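Local atomic coordinates of arginine kinase (Cydia pomonella granulosis virus, PDB entry 6VVG), a protein that probably acts as a viral serine/threonine protein kinase, and binds adenosine monophosphate in its nucleotide pocket. Residues H139-K143 with L144-L148. Numbering follows the deposited sequence.
With AMP (adenosine monophosphate), chain C.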
# COMPACT_ATOMS: atom_id res chain seq x y z
N HIS A 139 3.05 8.67 6.51
CA HIS A 139 4.41 8.82 6.00
C HIS A 139 5.40 8.08 6.89
O HIS A 139 6.24 7.31 6.41
CB HIS A 139 4.76 10.30 5.88
CG HIS A 139 6.11 10.55 5.29
ND1 HIS A 139 7.28 10.36 6.00
CD2 HIS A 139 6.48 10.99 4.06
CE1 HIS A 139 8.31 10.66 5.23
NE2 HIS A 139 7.86 11.05 4.05
N ASN A 140 5.33 8.32 8.20
CA ASN A 140 6.01 7.55 9.23
C ASN A 140 7.51 7.82 9.32
O ASN A 140 8.19 7.14 10.09
CB ASN A 140 5.80 6.04 9.04
CG ASN A 140 6.32 5.21 10.21
OD1 ASN A 140 6.11 5.54 11.38
ND2 ASN A 140 6.99 4.11 9.89
N ASP A 141 8.06 8.75 8.55
CA ASP A 141 9.43 9.20 8.82
C ASP A 141 9.54 10.72 8.59
O ASP A 141 10.48 11.19 7.93
CB ASP A 141 10.45 8.44 7.98
CG ASP A 141 11.82 8.47 8.61
OD1 ASP A 141 11.93 8.66 9.84
OD2 ASP A 141 12.81 8.31 7.90
N VAL A 142 8.51 11.48 8.93
CA VAL A 142 8.56 12.94 8.82
C VAL A 142 9.68 13.48 9.70
O VAL A 142 9.73 13.21 10.90
CB VAL A 142 7.22 13.55 9.23
CG1 VAL A 142 7.27 15.06 9.19
CG2 VAL A 142 6.09 12.99 8.36
N LYS A 143 10.60 14.23 9.09
CA LYS A 143 11.67 14.89 9.82
C LYS A 143 12.28 15.94 8.90
O LYS A 143 12.01 15.98 7.70
CB LYS A 143 12.73 13.89 10.29
CG LYS A 143 13.23 12.94 9.22
CD LYS A 143 14.37 12.08 9.75
CE LYS A 143 14.66 10.89 8.84
NZ LYS A 143 15.98 10.27 9.12
N LEU A 144 13.13 16.79 9.49
CA LEU A 144 13.72 17.90 8.75
C LEU A 144 14.36 17.43 7.45
O LEU A 144 14.18 18.05 6.40
CB LEU A 144 14.76 18.60 9.62
CG LEU A 144 14.30 19.11 10.99
CD1 LEU A 144 15.47 19.54 11.85
CD2 LEU A 144 13.33 20.26 10.78
N GLU A 145 15.12 16.33 7.51
CA GLU A 145 15.88 15.88 6.35
C GLU A 145 14.98 15.37 5.23
O GLU A 145 15.45 15.25 4.09
CB GLU A 145 16.85 14.79 6.79
CG GLU A 145 17.88 15.24 7.83
CD GLU A 145 17.35 15.22 9.25
OE1 GLU A 145 16.14 15.03 9.44
OE2 GLU A 145 18.16 15.42 10.19
N ASN A 146 13.71 15.08 5.50
CA ASN A 146 12.78 14.61 4.49
C ASN A 146 11.80 15.68 4.05
O ASN A 146 10.78 15.37 3.43
CB ASN A 146 12.03 13.37 4.99
CG ASN A 146 12.91 12.15 5.05
OD1 ASN A 146 13.94 12.07 4.38
ND2 ASN A 146 12.51 11.17 5.86
N LEU A 147 12.07 16.95 4.37
CA LEU A 147 11.23 18.08 3.99
C LEU A 147 12.12 19.03 3.19
O LEU A 147 12.81 19.88 3.76
CB LEU A 147 10.62 18.74 5.22
CG LEU A 147 9.80 17.76 6.07
CD1 LEU A 147 9.31 18.39 7.36
CD2 LEU A 147 8.62 17.20 5.27
N LEU A 148 12.12 18.86 1.87
CA LEU A 148 12.95 19.67 1.00
C LEU A 148 12.37 21.07 0.85
O LEU A 148 11.15 21.24 0.78
CB LEU A 148 13.09 19.00 -0.37
CG LEU A 148 13.34 17.49 -0.37
CD1 LEU A 148 13.65 16.97 -1.77
CD2 LEU A 148 14.48 17.13 0.59
P AMP C . 16.11 10.47 0.33
O1P AMP C . 16.43 10.23 1.79
O2P AMP C . 15.27 11.72 0.24
O3P AMP C . 15.55 9.19 -0.24
O5' AMP C . 17.46 10.76 -0.47
C5' AMP C . 18.62 11.21 0.20
C4' AMP C . 18.87 12.69 -0.02
O4' AMP C . 18.91 12.98 -1.44
C3' AMP C . 17.81 13.64 0.52
O3' AMP C . 17.91 13.85 1.91
C2' AMP C . 18.05 14.88 -0.32
O2' AMP C . 19.21 15.57 0.13
C1' AMP C . 18.35 14.26 -1.68
N9 AMP C . 17.11 14.09 -2.47
C8 AMP C . 16.29 13.05 -2.33
N7 AMP C . 15.27 13.22 -3.17
C5 AMP C . 15.47 14.37 -3.83
C6 AMP C . 14.73 15.00 -4.81
N6 AMP C . 13.48 14.66 -5.46
N1 AMP C . 15.14 16.15 -5.31
C2 AMP C . 16.30 16.70 -4.87
N3 AMP C . 17.03 16.08 -3.91
C4 AMP C . 16.61 14.91 -3.40
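Asn-146 reaches back along the chain and gives its side-chain amide to the backbone of Asp-141: ND2 lies 2.9 Å from Asp-141 O in a fairly straight hydrogen bond, its N-H...O angle 158°. The donor sits in the carbonyl plane, and the acceptor falls close to the plane of the amide, which favours this rotation of the flat group. A second hydrogen bond closes the turn through the main chain, Asn-146 N to Lys-143 O at 2.9 Å, this time with the donor well above the carbonyl plane. One step further back, His-139 takes the backbone N-H of Asp-141 on ND1 at 3.1 Å, in the plane of its ring, while its NE2 is hydrogen-bonded to Cys-159 O.

This is the catalytic loop of the protein kinase fold, with the sequence HNDVKLEN, which keeps the KxxN part and has Asn-140 where HRD has arginine, leading into strand 147-148 beside the AMP pocket. By family analogy Asp-141 would be the catalytic base and Asn-146 a metal ligand; here Asn-146 OD1 is 4.0 Å from AMP O1P, and its side chain touches Asp-160.

Among the charged groups, Lys-143 runs extended beyond CG and passes the amide, its CE 3.7 Å from Asn-146 ND2. Its NZ is hydrogen-bonded to Thr-176 and makes a long salt bridge of 3.9 Å to Asp-141 OD2. Glu-145, bent at chi2 (83°), crosses the lysine at about a right angle and sets OE1 against its aliphatic part, 3.5 Å from Lys-143 CD.

Apolar packing lies on the side of helices 115-133 and 192-208, where Val-142 CG1 loosely meets Leu-147 CD1. Leu-148 turns to the nucleotide instead, its CD1 3.8 Å from AMP C6 of the adenine.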